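Local coordinates for protein chloride intracellular channel Clic (Drosophila melanogaster, PDB 2YV7) that might insert into membranes and form pH-dependent chloride channels, and also exists as a soluble globular protein with a GST-like fold, at residues S30-R35 against D224-N229; G38-C43 against H83-I88; F42-F47 against S220-Q225; E177-L182 against W205-H210. All coordinates share one frame; numbering follows the deposited sequence.

Contact 1. Residues S30-R35 against D224-N229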
loop_
_atom_site.group_PDB
_atom_site.type_symbol
_atom_site.label_atom_id
_atom_site.label_comp_id
_atom_site.label_asym_id
_atom_site.label_seq_id
_atom_site.Cartn_x
_atom_site.Cartn_y
_atom_site.Cartn_z
ATOM N N SER A 30 -6.896 -11.303 5.950
ATOM C CA SER A 30 -5.859 -12.275 6.175
ATOM C C SER A 30 -6.381 -13.680 5.914
ATOM O O SER A 30 -7.460 -14.056 6.340
ATOM C CB SER A 30 -5.416 -12.173 7.631
ATOM O OG SER A 30 -4.632 -13.281 8.034
ATOM N N THR A 31 -5.533 -14.425 5.253
ATOM C CA THR A 31 -5.700 -15.794 4.888
ATOM C C THR A 31 -5.220 -16.699 6.020
ATOM O O THR A 31 -5.323 -17.905 5.925
ATOM C CB THR A 31 -4.853 -16.033 3.641
ATOM O OG1 THR A 31 -3.613 -15.290 3.766
ATOM C CG2 THR A 31 -5.622 -15.538 2.390
ATOM N N ILE A 32 -4.709 -16.113 7.093
ATOM C CA ILE A 32 -4.367 -16.885 8.297
ATOM C C ILE A 32 -5.536 -16.940 9.272
ATOM O O ILE A 32 -5.913 -18.028 9.720
ATOM C CB ILE A 32 -3.126 -16.338 9.017
ATOM C CG1 ILE A 32 -1.878 -16.545 8.147
ATOM C CG2 ILE A 32 -2.911 -17.025 10.407
ATOM C CD1 ILE A 32 -0.709 -15.672 8.552
ATOM N N ASP A 33 -6.113 -15.799 9.620
ATOM C CA ASP A 33 -7.184 -15.829 10.612
ATOM C C ASP A 33 -8.564 -15.365 10.124
ATOM O O ASP A 33 -9.544 -15.449 10.854
ATOM C CB ASP A 33 -6.769 -15.064 11.861
ATOM C CG ASP A 33 -7.025 -13.573 11.748
ATOM O OD1 ASP A 33 -7.285 -13.071 10.605
ATOM O OD2 ASP A 33 -6.996 -12.930 12.828
ATOM N N GLY A 34 -8.623 -14.846 8.913
ATOM C CA GLY A 34 -9.869 -14.369 8.357
ATOM C C GLY A 34 -10.435 -13.100 8.966
ATOM O O GLY A 34 -11.527 -12.685 8.598
ATOM N N ARG A 35 -9.703 -12.481 9.888
ATOM C CA ARG A 35 -10.175 -11.274 10.555
ATOM C C ARG A 35 -9.247 -10.072 10.391
ATOM O O ARG A 35 -9.707 -8.963 10.196
ATOM C CB ARG A 35 -10.388 -11.533 12.040
ATOM C CG ARG A 35 -11.359 -12.637 12.359
ATOM C CD ARG A 35 -11.428 -12.855 13.852
ATOM N NE ARG A 35 -12.371 -13.900 14.209
ATOM C CZ ARG A 35 -12.011 -15.137 14.508
ATOM N NH1 ARG A 35 -10.728 -15.469 14.495
ATOM N NH2 ARG A 35 -12.930 -16.038 14.818
ATOM N N ASP A 224 3.576 -8.720 9.081
ATOM C CA ASP A 224 4.559 -9.494 8.332
ATOM C C ASP A 224 4.048 -10.852 7.972
ATOM O O ASP A 224 4.253 -11.319 6.891
ATOM C CB ASP A 224 5.829 -9.696 9.164
ATOM C CG ASP A 224 6.650 -8.404 9.320
ATOM O OD1 ASP A 224 6.169 -7.255 9.033
ATOM O OD2 ASP A 224 7.824 -8.559 9.693
ATOM N N GLN A 225 3.458 -11.549 8.961
ATOM C CA GLN A 225 2.992 -12.907 8.747
ATOM C C GLN A 225 1.990 -13.026 7.635
ATOM O O GLN A 225 1.939 -14.028 6.935
ATOM C CB GLN A 225 2.378 -13.432 10.082
ATOM C CG GLN A 225 3.400 -13.591 11.246
ATOM C CD GLN A 225 3.903 -12.306 11.892
ATOM O OE1 GLN A 225 3.219 -11.275 11.930
ATOM N NE2 GLN A 225 5.088 -12.388 12.518
ATOM N N ASP A 226 1.155 -12.007 7.473
ATOM C CA ASP A 226 0.162 -11.959 6.442
ATOM C C ASP A 226 0.779 -11.656 5.080
ATOM O O ASP A 226 0.361 -12.213 4.103
ATOM C CB ASP A 226 -0.916 -10.930 6.861
ATOM C CG ASP A 226 -1.681 -11.383 8.134
ATOM O OD1 ASP A 226 -2.127 -12.541 8.101
ATOM O OD2 ASP A 226 -1.750 -10.629 9.130
ATOM N N ILE A 227 1.749 -10.742 5.019
ATOM C CA ILE A 227 2.481 -10.524 3.752
ATOM C C ILE A 227 3.153 -11.835 3.321
ATOM O O ILE A 227 2.985 -12.335 2.195
ATOM C CB ILE A 227 3.535 -9.354 3.910
ATOM C CG1 ILE A 227 2.829 -8.007 4.056
ATOM C CG2 ILE A 227 4.454 -9.332 2.639
ATOM C CD1 ILE A 227 3.679 -6.840 4.616
ATOM N N ILE A 228 3.895 -12.455 4.247
ATOM C CA ILE A 228 4.527 -13.749 3.949
ATOM C C ILE A 228 3.556 -14.861 3.509
ATOM O O ILE A 228 3.782 -15.527 2.496
ATOM C CB ILE A 228 5.306 -14.226 5.215
ATOM C CG1 ILE A 228 6.411 -13.208 5.487
ATOM C CG2 ILE A 228 5.835 -15.651 5.053
ATOM C CD1 ILE A 228 7.170 -13.561 6.806
ATOM N N ASN A 229 2.480 -15.053 4.269
ATOM C CA ASN A 229 1.491 -16.073 3.940
ATOM C C ASN A 229 0.907 -15.819 2.538
ATOM O O ASN A 229 0.736 -16.755 1.743
ATOM C CB ASN A 229 0.393 -16.117 5.016
ATOM C CG ASN A 229 -0.570 -17.290 4.818
ATOM O OD1 ASN A 229 -1.777 -17.117 4.659
ATOM N ND2 ASN A 229 -0.021 -18.481 4.781
HETATM O O HOH W 1 -2.648 -12.599 3.964
#
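Ser30 OG donates to Asp226 OD1 at 2.6 Å, the tightest point between the loop 30-35 and the start of helix 224-235. With OG anti to the backbone N (chi1 166°), the hydroxyl reaches over the carboxylate and meets OD1 from above, 49° out of the plane. Ser30 OG also accepts from Ile32 N at 3.0 Å, an ST turn that holds the loop folded and fixes the rotation of the hydroxyl. The other carboxylate oxygen, Asp226 OD2, forms a salt bridge with Arg36, so both oxygens of the carboxylate are held by the same loop. Beside this polar grip Ile32 lies across the helix: its CD1 comes within 3.5 Å of Gln225 O and 3.7 Å of Asn229 CB. The loop follows strand 22-28 of the thioredoxin-like N-terminal domain, whereas the helix belongs to the helical C-terminal part, which makes this a domain interface of the GST fold. Toward solvent the fit is looser. Thr31 is exposed, and a water bridges its side chain to the helix backbone, donating to Thr31 OG1 at 2.9 Å and to Asp226 O at 3.0 Å.

Contact 2. Residues G38-C43 against H83-I88. With CA (calcium ion), chain B.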
loop_
_atom_site.group_PDB
_atom_site.type_symbol
_atom_site.label_atom_id
_atom_site.label_comp_id
_atom_site.label_asym_id
_atom_site.label_seq_id
_atom_site.Cartn_x
_atom_site.Cartn_y
_atom_site.Cartn_z
ATOM N N GLY A 38 -5.734 -8.164 5.230
ATOM C CA GLY A 38 -4.841 -9.025 4.430
ATOM C C GLY A 38 -3.765 -8.174 3.744
ATOM O O GLY A 38 -3.593 -6.989 4.054
ATOM N N ALA A 39 -3.085 -8.775 2.791
ATOM C CA ALA A 39 -1.874 -8.154 2.191
ATOM C C ALA A 39 -2.019 -7.624 0.768
ATOM O O ALA A 39 -0.992 -7.360 0.093
ATOM C CB ALA A 39 -0.720 -9.198 2.199
ATOM N N CYS A 40 -3.257 -7.404 0.314
ATOM C CA CYS A 40 -3.523 -6.923 -1.071
ATOM C C CYS A 40 -2.933 -5.518 -1.198
ATOM O O CYS A 40 -3.224 -4.656 -0.362
ATOM C CB CYS A 40 -5.021 -6.882 -1.330
ATOM S SG CYS A 40 -5.475 -6.044 -2.887
ATOM N N LEU A 41 -2.088 -5.296 -2.220
ATOM C CA LEU A 41 -1.522 -3.949 -2.408
ATOM C C LEU A 41 -2.583 -2.878 -2.778
ATOM O O LEU A 41 -2.439 -1.706 -2.449
ATOM C CB LEU A 41 -0.450 -3.958 -3.494
ATOM C CG LEU A 41 0.811 -4.748 -3.118
ATOM C CD1 LEU A 41 1.575 -4.937 -4.401
ATOM C CD2 LEU A 41 1.612 -3.951 -2.021
ATOM N N PHE A 42 -3.569 -3.288 -3.563
ATOM C CA PHE A 42 -4.676 -2.355 -3.919
ATOM C C PHE A 42 -5.480 -1.953 -2.711
ATOM O O PHE A 42 -5.721 -0.777 -2.502
ATOM C CB PHE A 42 -5.557 -2.949 -4.993
ATOM C CG PHE A 42 -4.858 -3.059 -6.276
ATOM C CD1 PHE A 42 -4.736 -1.947 -7.116
ATOM C CD2 PHE A 42 -4.200 -4.259 -6.592
ATOM C CE1 PHE A 42 -4.018 -2.020 -8.299
ATOM C CE2 PHE A 42 -3.457 -4.355 -7.760
ATOM C CZ PHE A 42 -3.373 -3.264 -8.622
ATOM N N CYS A 43 -5.848 -2.918 -1.870
ATOM C CA CYS A 43 -6.520 -2.568 -0.613
ATOM C C CYS A 43 -5.660 -1.594 0.164
ATOM O O CYS A 43 -6.169 -0.567 0.607
ATOM C CB CYS A 43 -6.773 -3.841 0.221
ATOM S SG CYS A 43 -7.955 -4.971 -0.572
ATOM N N HIS A 83 -13.594 -9.045 -6.689
ATOM C CA HIS A 83 -12.702 -9.084 -5.529
ATOM C C HIS A 83 -12.485 -7.708 -4.897
ATOM O O HIS A 83 -12.481 -6.699 -5.611
ATOM C CB HIS A 83 -11.338 -9.613 -5.977
ATOM C CG HIS A 83 -11.300 -11.095 -6.142
ATOM N ND1 HIS A 83 -11.782 -11.726 -7.268
ATOM C CD2 HIS A 83 -10.855 -12.074 -5.320
ATOM C CE1 HIS A 83 -11.622 -13.033 -7.140
ATOM N NE2 HIS A 83 -11.061 -13.271 -5.967
ATOM N N PRO A 84 -12.292 -7.664 -3.559
ATOM C CA PRO A 84 -11.861 -6.416 -2.926
ATOM C C PRO A 84 -10.587 -5.875 -3.602
ATOM O O PRO A 84 -9.876 -6.639 -4.280
ATOM C CB PRO A 84 -11.663 -6.821 -1.454
ATOM C CG PRO A 84 -12.690 -7.954 -1.316
ATOM C CD PRO A 84 -12.471 -8.735 -2.556
ATOM N N PRO A 85 -10.325 -4.560 -3.475
ATOM C CA PRO A 85 -11.158 -3.624 -2.742
ATOM C C PRO A 85 -12.378 -3.224 -3.551
ATOM O O PRO A 85 -12.381 -3.285 -4.784
ATOM C CB PRO A 85 -10.278 -2.391 -2.596
ATOM C CG PRO A 85 -9.360 -2.456 -3.762
ATOM C CD PRO A 85 -9.133 -3.905 -4.061
ATOM N N ILE A 86 -13.380 -2.805 -2.808
ATOM C CA ILE A 86 -14.623 -2.268 -3.348
ATOM C C ILE A 86 -14.914 -1.040 -2.546
ATOM O O ILE A 86 -14.827 -1.060 -1.315
ATOM C CB ILE A 86 -15.774 -3.310 -3.177
ATOM C CG1 ILE A 86 -15.557 -4.489 -4.126
ATOM C CG2 ILE A 86 -17.149 -2.590 -3.372
ATOM C CD1 ILE A 86 -16.230 -5.818 -3.692
ATOM N N LEU A 87 -15.267 0.073 -3.219
ATOM C CA LEU A 87 -15.487 1.335 -2.518
ATOM C C LEU A 87 -17.002 1.674 -2.567
ATOM O O LEU A 87 -17.585 1.641 -3.634
ATOM C CB LEU A 87 -14.684 2.479 -3.158
ATOM C CG LEU A 87 -14.756 3.912 -2.631
ATOM C CD1 LEU A 87 -13.614 4.753 -3.131
ATOM C CD2 LEU A 87 -16.072 4.646 -3.019
ATOM N N ILE A 88 -17.599 1.905 -1.406
ATOM C CA ILE A 88 -19.070 2.141 -1.343
ATOM C C ILE A 88 -19.264 3.552 -0.838
ATOM O O ILE A 88 -18.829 3.913 0.265
ATOM C CB ILE A 88 -19.850 1.108 -0.462
ATOM C CG1 ILE A 88 -19.521 -0.340 -0.856
ATOM C CG2 ILE A 88 -21.391 1.353 -0.593
ATOM C CD1 ILE A 88 -20.256 -1.385 -0.025
HETATM CA CA CA B . -11.809 -4.540 -6.990
#
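Pro85 packs its ring against the first turn of helix 41-55, and apolar contacts carry most of the interface. Ring atom Pro85 CD is 3.8 Å from Phe42 CB and equally 3.8 Å from Cys43 SG, so this one methylene touches both side chains. The Phe42 ring is turned off the proline, and only CB touches it. In Cys43, SG lies anti to the carbonyl carbon (chi1 -66°), which brings it to the Pro84-Pro85 peptide; it also comes within 4.2 Å of Pro84 CB. Cys40 SG stands farther off, 4.4 Å from Pro85 CD.

The hydrogen bonding is local to 38-43. Cys40 occupies the N-cap, and its SG accepts from Cys43 N at 3.3 Å along a nearly straight path of 171°. The two sulfurs, Cys40 SG and Cys43 SG, are 3.6 Å apart, too far for a disulfide.

Metal coordination uses the other side of the proline turn: His83 O and Pro85 O each bind the calcium ion at 2.6 Å. Leu95 O adds a third carbonyl ligand, and Asn97 also belongs to the site.

The peptide bond before Pro85 is cis. The Cys-X-X-Cys spacing of Cys40 and Cys43 recalls thioredoxins and glutaredoxins, and a cis-proline facing the helix start is a hallmark of the thioredoxin fold.

Contact 3. Residues F42-F47 against S220-Q225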
loop_
_atom_site.group_PDB
_atom_site.type_symbol
_atom_site.label_atom_id
_atom_site.label_comp_id
_atom_site.label_asym_id
_atom_site.label_seq_id
_atom_site.Cartn_x
_atom_site.Cartn_y
_atom_site.Cartn_z
ATOM N N PHE A 42 -3.569 -3.288 -3.563
ATOM C CA PHE A 42 -4.676 -2.355 -3.919
ATOM C C PHE A 42 -5.480 -1.953 -2.711
ATOM O O PHE A 42 -5.721 -0.777 -2.502
ATOM C CB PHE A 42 -5.557 -2.949 -4.993
ATOM C CG PHE A 42 -4.858 -3.059 -6.276
ATOM C CD1 PHE A 42 -4.736 -1.947 -7.116
ATOM C CD2 PHE A 42 -4.200 -4.259 -6.592
ATOM C CE1 PHE A 42 -4.018 -2.020 -8.299
ATOM C CE2 PHE A 42 -3.457 -4.355 -7.760
ATOM C CZ PHE A 42 -3.373 -3.264 -8.622
ATOM N N CYS A 43 -5.848 -2.918 -1.870
ATOM C CA CYS A 43 -6.520 -2.568 -0.613
ATOM C C CYS A 43 -5.660 -1.594 0.164
ATOM O O CYS A 43 -6.169 -0.567 0.607
ATOM C CB CYS A 43 -6.773 -3.841 0.221
ATOM S SG CYS A 43 -7.955 -4.971 -0.572
ATOM N N GLN A 44 -4.334 -1.829 0.318
ATOM C CA GLN A 44 -3.596 -0.937 1.170
ATOM C C GLN A 44 -3.497 0.482 0.560
ATOM O O GLN A 44 -3.592 1.502 1.262
ATOM C CB GLN A 44 -2.195 -1.539 1.540
ATOM C CG GLN A 44 -1.620 -0.675 2.683
ATOM C CD GLN A 44 -0.195 -0.980 3.147
ATOM O OE1 GLN A 44 0.405 -1.954 2.736
ATOM N NE2 GLN A 44 0.329 -0.120 4.053
ATOM N N GLU A 45 -3.303 0.528 -0.753
ATOM C CA GLU A 45 -3.148 1.800 -1.460
ATOM C C GLU A 45 -4.434 2.670 -1.241
ATOM O O GLU A 45 -4.342 3.834 -0.888
ATOM C CB GLU A 45 -2.926 1.581 -2.959
ATOM C CG GLU A 45 -2.820 2.951 -3.618
ATOM C CD GLU A 45 -2.503 2.932 -5.111
ATOM O OE1 GLU A 45 -2.182 1.886 -5.636
ATOM O OE2 GLU A 45 -2.588 3.997 -5.783
ATOM N N TYR A 46 -5.578 2.078 -1.469
ATOM C CA TYR A 46 -6.861 2.831 -1.375
ATOM C C TYR A 46 -7.249 3.085 0.090
ATOM O O TYR A 46 -7.796 4.141 0.404
ATOM C CB TYR A 46 -7.990 2.198 -2.217
ATOM C CG TYR A 46 -7.601 1.976 -3.666
ATOM C CD1 TYR A 46 -6.677 2.832 -4.289
ATOM C CD2 TYR A 46 -8.041 0.851 -4.383
ATOM C CE1 TYR A 46 -6.238 2.614 -5.600
ATOM C CE2 TYR A 46 -7.624 0.646 -5.695
ATOM C CZ TYR A 46 -6.722 1.526 -6.285
ATOM O OH TYR A 46 -6.276 1.281 -7.587
ATOM N N PHE A 47 -6.916 2.164 0.999
ATOM C CA PHE A 47 -7.053 2.408 2.437
ATOM C C PHE A 47 -6.250 3.665 2.772
ATOM O O PHE A 47 -6.707 4.571 3.428
ATOM C CB PHE A 47 -6.523 1.141 3.156
ATOM C CG PHE A 47 -6.800 1.042 4.655
ATOM C CD1 PHE A 47 -6.898 2.180 5.494
ATOM C CD2 PHE A 47 -6.872 -0.215 5.238
ATOM C CE1 PHE A 47 -7.107 2.039 6.896
ATOM C CE2 PHE A 47 -7.108 -0.362 6.653
ATOM C CZ PHE A 47 -7.201 0.775 7.467
ATOM N N SER A 220 -2.921 0.949 7.993
ATOM C CA SER A 220 -3.337 0.145 6.905
ATOM C C SER A 220 -2.368 -1.021 6.638
ATOM O O SER A 220 -2.614 -1.890 5.824
ATOM C CB SER A 220 -3.431 1.035 5.649
ATOM O OG SER A 220 -2.102 1.342 5.232
ATOM N N CYS A 221 -1.262 -1.020 7.356
ATOM C CA CYS A 221 -0.160 -1.964 7.006
ATOM C C CYS A 221 -0.484 -3.334 7.482
ATOM O O CYS A 221 -0.758 -3.504 8.658
ATOM C CB CYS A 221 1.138 -1.480 7.606
ATOM S SG CYS A 221 2.529 -2.526 7.027
ATOM N N PRO A 222 -0.438 -4.340 6.603
ATOM C CA PRO A 222 -0.673 -5.663 7.193
ATOM C C PRO A 222 0.523 -6.157 8.019
ATOM O O PRO A 222 1.661 -5.721 7.787
ATOM C CB PRO A 222 -0.783 -6.578 5.981
ATOM C CG PRO A 222 -0.077 -5.869 4.810
ATOM C CD PRO A 222 -0.071 -4.386 5.169
ATOM N N ALA A 223 0.267 -7.074 8.955
ATOM C CA ALA A 223 1.387 -7.786 9.618
ATOM C C ALA A 223 2.320 -8.577 8.665
ATOM O O ALA A 223 1.903 -9.162 7.651
ATOM C CB ALA A 223 0.781 -8.748 10.690
ATOM N N ASP A 224 3.576 -8.720 9.081
ATOM C CA ASP A 224 4.559 -9.494 8.332
ATOM C C ASP A 224 4.048 -10.852 7.972
ATOM O O ASP A 224 4.253 -11.319 6.891
ATOM C CB ASP A 224 5.829 -9.696 9.164
ATOM C CG ASP A 224 6.650 -8.404 9.320
ATOM O OD1 ASP A 224 6.169 -7.255 9.033
ATOM O OD2 ASP A 224 7.824 -8.559 9.693
ATOM N N GLN A 225 3.458 -11.549 8.961
ATOM C CA GLN A 225 2.992 -12.907 8.747
ATOM C C GLN A 225 1.990 -13.026 7.635
ATOM O O GLN A 225 1.939 -14.028 6.935
ATOM C CB GLN A 225 2.378 -13.432 10.082
ATOM C CG GLN A 225 3.400 -13.591 11.246
ATOM C CD GLN A 225 3.903 -12.306 11.892
ATOM O OE1 GLN A 225 3.219 -11.275 11.930
ATOM N NE2 GLN A 225 5.088 -12.388 12.518
#
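Gln44 reaches from helix 41-55 to Ser220 and the loop behind it with its chain extended. CB, directed at the loop, leads to CG, which lies 3.3 Å from Ser220 OG; CD follows alongside the Ser220 backbone. At the tip the amide divides: OE1 rests 3.5 Å from Pro222 CD, while NE2 donates to Ser220 OG at 3.1 Å. That bond is bent (145°), its acceptor tilted 18° from the amide plane. Ser220 OG is also hydrogen-bonded to main-chain oxygens of its own helix, chiefly Ala216 O. One turn on from Gln44, the Phe47 ring takes Ser220 CB over one face, 3.6 Å from the centroid, a CH-pi contact. A leucine in place of Gln44 would probably leave Ser220 OG without the amide N-H that reaches it from helix 41-55. Residues 42-47 lie in the range predicted to span the membrane after insertion. In this soluble form they join the thioredoxin-like domain to the helical domain, an interface characteristic of the GST fold.

Contact 4. Residues E177-L182 against W205-H210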
loop_
_atom_site.group_PDB
_atom_site.type_symbol
_atom_site.label_atom_id
_atom_site.label_comp_id
_atom_site.label_asym_id
_atom_site.label_seq_id
_atom_site.Cartn_x
_atom_site.Cartn_y
_atom_site.Cartn_z
ATOM N N GLU A 177 0.772 4.329 -3.417
ATOM C CA GLU A 177 1.082 3.167 -4.262
ATOM C C GLU A 177 2.508 2.625 -3.883
ATOM O O GLU A 177 2.713 1.412 -3.883
ATOM C CB GLU A 177 1.140 3.577 -5.746
ATOM C CG GLU A 177 1.281 2.405 -6.714
ATOM C CD GLU A 177 1.293 2.838 -8.179
ATOM O OE1 GLU A 177 0.474 3.742 -8.578
ATOM O OE2 GLU A 177 2.112 2.263 -8.921
ATOM N N LEU A 178 3.490 3.533 -3.651
ATOM C CA LEU A 178 4.875 3.106 -3.446
ATOM C C LEU A 178 5.079 2.419 -2.096
ATOM O O LEU A 178 5.746 1.388 -2.000
ATOM C CB LEU A 178 5.817 4.292 -3.588
ATOM C CG LEU A 178 7.324 3.835 -3.432
ATOM C CD1 LEU A 178 7.793 2.780 -4.450
ATOM C CD2 LEU A 178 8.182 5.180 -3.516
ATOM N N MET A 179 4.525 3.029 -1.045
ATOM C CA MET A 179 4.860 2.586 0.330
ATOM C C MET A 179 4.457 1.136 0.574
ATOM O O MET A 179 5.290 0.353 1.106
ATOM C CB MET A 179 4.289 3.587 1.350
ATOM C CG MET A 179 4.976 4.951 1.267
ATOM S SD MET A 179 4.178 6.123 2.420
ATOM C CE MET A 179 5.348 7.427 2.373
ATOM N N PRO A 180 3.233 0.738 0.203
ATOM C CA PRO A 180 2.870 -0.689 0.371
ATOM C C PRO A 180 3.827 -1.642 -0.406
ATOM O O PRO A 180 4.295 -2.652 0.145
ATOM C CB PRO A 180 1.420 -0.760 -0.141
ATOM C CG PRO A 180 0.868 0.633 0.036
ATOM C CD PRO A 180 2.061 1.527 -0.297
ATOM N N ARG A 181 4.272 -1.223 -1.613
ATOM C CA ARG A 181 5.226 -2.125 -2.337
ATOM C C ARG A 181 6.593 -2.178 -1.639
ATOM O O ARG A 181 7.192 -3.203 -1.590
ATOM C CB ARG A 181 5.353 -1.673 -3.809
ATOM C CG ARG A 181 4.048 -1.936 -4.574
ATOM C CD ARG A 181 3.906 -0.929 -5.763
ATOM N NE ARG A 181 2.764 -1.451 -6.507
ATOM C CZ ARG A 181 1.477 -1.297 -6.126
ATOM N NH1 ARG A 181 1.189 -0.592 -5.037
ATOM N NH2 ARG A 181 0.506 -1.843 -6.865
ATOM N N LEU A 182 7.092 -1.075 -1.055
ATOM C CA LEU A 182 8.346 -1.098 -0.297
ATOM C C LEU A 182 8.250 -2.047 0.897
ATOM O O LEU A 182 9.165 -2.869 1.172
ATOM C CB LEU A 182 8.690 0.330 0.169
ATOM C CG LEU A 182 9.087 1.303 -0.948
ATOM C CD1 LEU A 182 9.455 2.574 -0.285
ATOM C CD2 LEU A 182 10.438 0.744 -1.611
ATOM N N TRP A 205 15.838 5.158 2.569
ATOM C CA TRP A 205 15.681 4.696 3.953
ATOM C C TRP A 205 15.023 5.804 4.751
ATOM O O TRP A 205 14.163 5.549 5.585
ATOM C CB TRP A 205 17.050 4.259 4.520
ATOM C CG TRP A 205 17.327 2.849 4.219
ATOM C CD1 TRP A 205 18.363 2.338 3.464
ATOM C CD2 TRP A 205 16.536 1.722 4.642
ATOM N NE1 TRP A 205 18.259 0.974 3.414
ATOM C CE2 TRP A 205 17.160 0.560 4.118
ATOM C CE3 TRP A 205 15.360 1.596 5.427
ATOM C CZ2 TRP A 205 16.672 -0.736 4.347
ATOM C CZ3 TRP A 205 14.827 0.288 5.652
ATOM C CH2 TRP A 205 15.500 -0.861 5.110
ATOM N N ARG A 206 15.353 7.041 4.410
ATOM C CA ARG A 206 14.748 8.218 5.079
ATOM C C ARG A 206 13.239 8.286 4.727
ATOM O O ARG A 206 12.409 8.564 5.581
ATOM C CB ARG A 206 15.495 9.469 4.677
ATOM C CG ARG A 206 14.949 10.789 5.271
ATOM C CD ARG A 206 15.826 12.049 4.927
ATOM N NE ARG A 206 16.520 12.010 3.626
ATOM C CZ ARG A 206 17.854 11.884 3.471
ATOM N NH1 ARG A 206 18.662 11.794 4.539
ATOM N NH2 ARG A 206 18.398 11.851 2.247
ATOM N N TYR A 207 12.886 7.977 3.481
ATOM C CA TYR A 207 11.484 7.933 3.092
ATOM C C TYR A 207 10.730 6.850 3.920
ATOM O O TYR A 207 9.625 7.094 4.419
ATOM C CB TYR A 207 11.426 7.592 1.579
ATOM C CG TYR A 207 10.064 7.540 0.947
ATOM C CD1 TYR A 207 9.356 8.700 0.616
ATOM C CD2 TYR A 207 9.507 6.305 0.632
ATOM C CE1 TYR A 207 8.102 8.658 -0.034
ATOM C CE2 TYR A 207 8.238 6.223 -0.036
ATOM C CZ TYR A 207 7.567 7.375 -0.375
ATOM O OH TYR A 207 6.377 7.218 -1.024
ATOM N N MET A 208 11.322 5.648 4.042
ATOM C CA MET A 208 10.692 4.577 4.814
ATOM C C MET A 208 10.591 4.944 6.300
ATOM O O MET A 208 9.571 4.657 6.974
ATOM C CB MET A 208 11.419 3.243 4.566
ATOM C CG MET A 208 11.219 2.791 3.139
ATOM S SD MET A 208 11.827 1.140 2.795
ATOM C CE MET A 208 13.524 1.461 2.401
ATOM N N TYR A 209 11.605 5.636 6.799
ATOM C CA TYR A 209 11.568 6.097 8.165
ATOM C C TYR A 209 10.292 6.915 8.356
ATOM O O TYR A 209 9.491 6.644 9.262
ATOM C CB TYR A 209 12.810 6.902 8.469
ATOM C CG TYR A 209 12.823 7.452 9.850
ATOM C CD1 TYR A 209 13.144 6.631 10.933
ATOM C CD2 TYR A 209 12.528 8.778 10.081
ATOM C CE1 TYR A 209 13.161 7.135 12.231
ATOM C CE2 TYR A 209 12.552 9.291 11.355
ATOM C CZ TYR A 209 12.862 8.452 12.432
ATOM O OH TYR A 209 12.902 8.958 13.728
ATOM N N HIS A 210 10.069 7.862 7.473
ATOM C CA HIS A 210 8.834 8.652 7.517
ATOM C C HIS A 210 7.575 7.880 7.289
ATOM O O HIS A 210 6.551 8.234 7.825
ATOM C CB HIS A 210 8.909 9.822 6.575
ATOM C CG HIS A 210 9.982 10.797 6.947
ATOM N ND1 HIS A 210 10.125 11.281 8.231
ATOM C CD2 HIS A 210 11.009 11.317 6.228
ATOM C CE1 HIS A 210 11.176 12.090 8.279
ATOM N NE2 HIS A 210 11.723 12.138 7.072
#
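Tyr207 OH is hydrogen-bonded to Asp175 OD1, just ahead of segment 177-182, and Met179 CG packs beside the hydroxyl, 3.5 Å from Tyr207 OH. The phenol reaches this spot because its CG is anti to the backbone N (chi1 -178°), which sends the ring straight from helix 202-212 to helix 173-193. Three side chains touch the ring. Met179, extended beyond CG, brings its methyl CE within 3.5 Å of Tyr207 CZ, and its SD lies 5.3 Å from the ring centroid, an oblique Met-aromatic contact. Leu178 CD2 approaches Tyr207 CE2 to 3.6 Å, again at a slant. Leu182 differs: its CD1 meets the rim near the ring plane, 3.8 Å from Tyr207 CD2, and also touches Met208 CG at 3.9 Å. A phenylalanine here in place of Tyr207 would probably leave Asp175 without its hydroxyl partner and take away the oxygen that Met179 CG packs against. Leu151, Ile154 and Leu158 of helix 141-161 continue the apolar cluster. The axes of the two segments cross at 99° and pass 11.1 Å apart, a wide separation bridged by the Tyr207 side chain. The contact is interior packing of the all-helical C-terminal domain of the GST fold, joining helices 173-193 and 202-212.

From the N terminus, the loop after strand 22-28 opens contact 1, which closes last, at helix 224-235. Within that span helix 41-55 starts two further contacts. Contact 2 closes early, at the proline turn before strand 86-89, and stays inside the thioredoxin-like domain. Contact 3 runs on to 220-225, sharing Asp224 and Gln225 with contact 1, and so ties the two domains a second time. Contacts 2 and 4 lie in series inside the span of contact 1, contact 4 also inside that of contact 3 and entirely among C-terminal helices; 2 and 3 share a start, 1 and 3 an end. Packing of Pro180 on Leu41 joins contacts 2 and 4, and on Gln44 contacts 3 and 4.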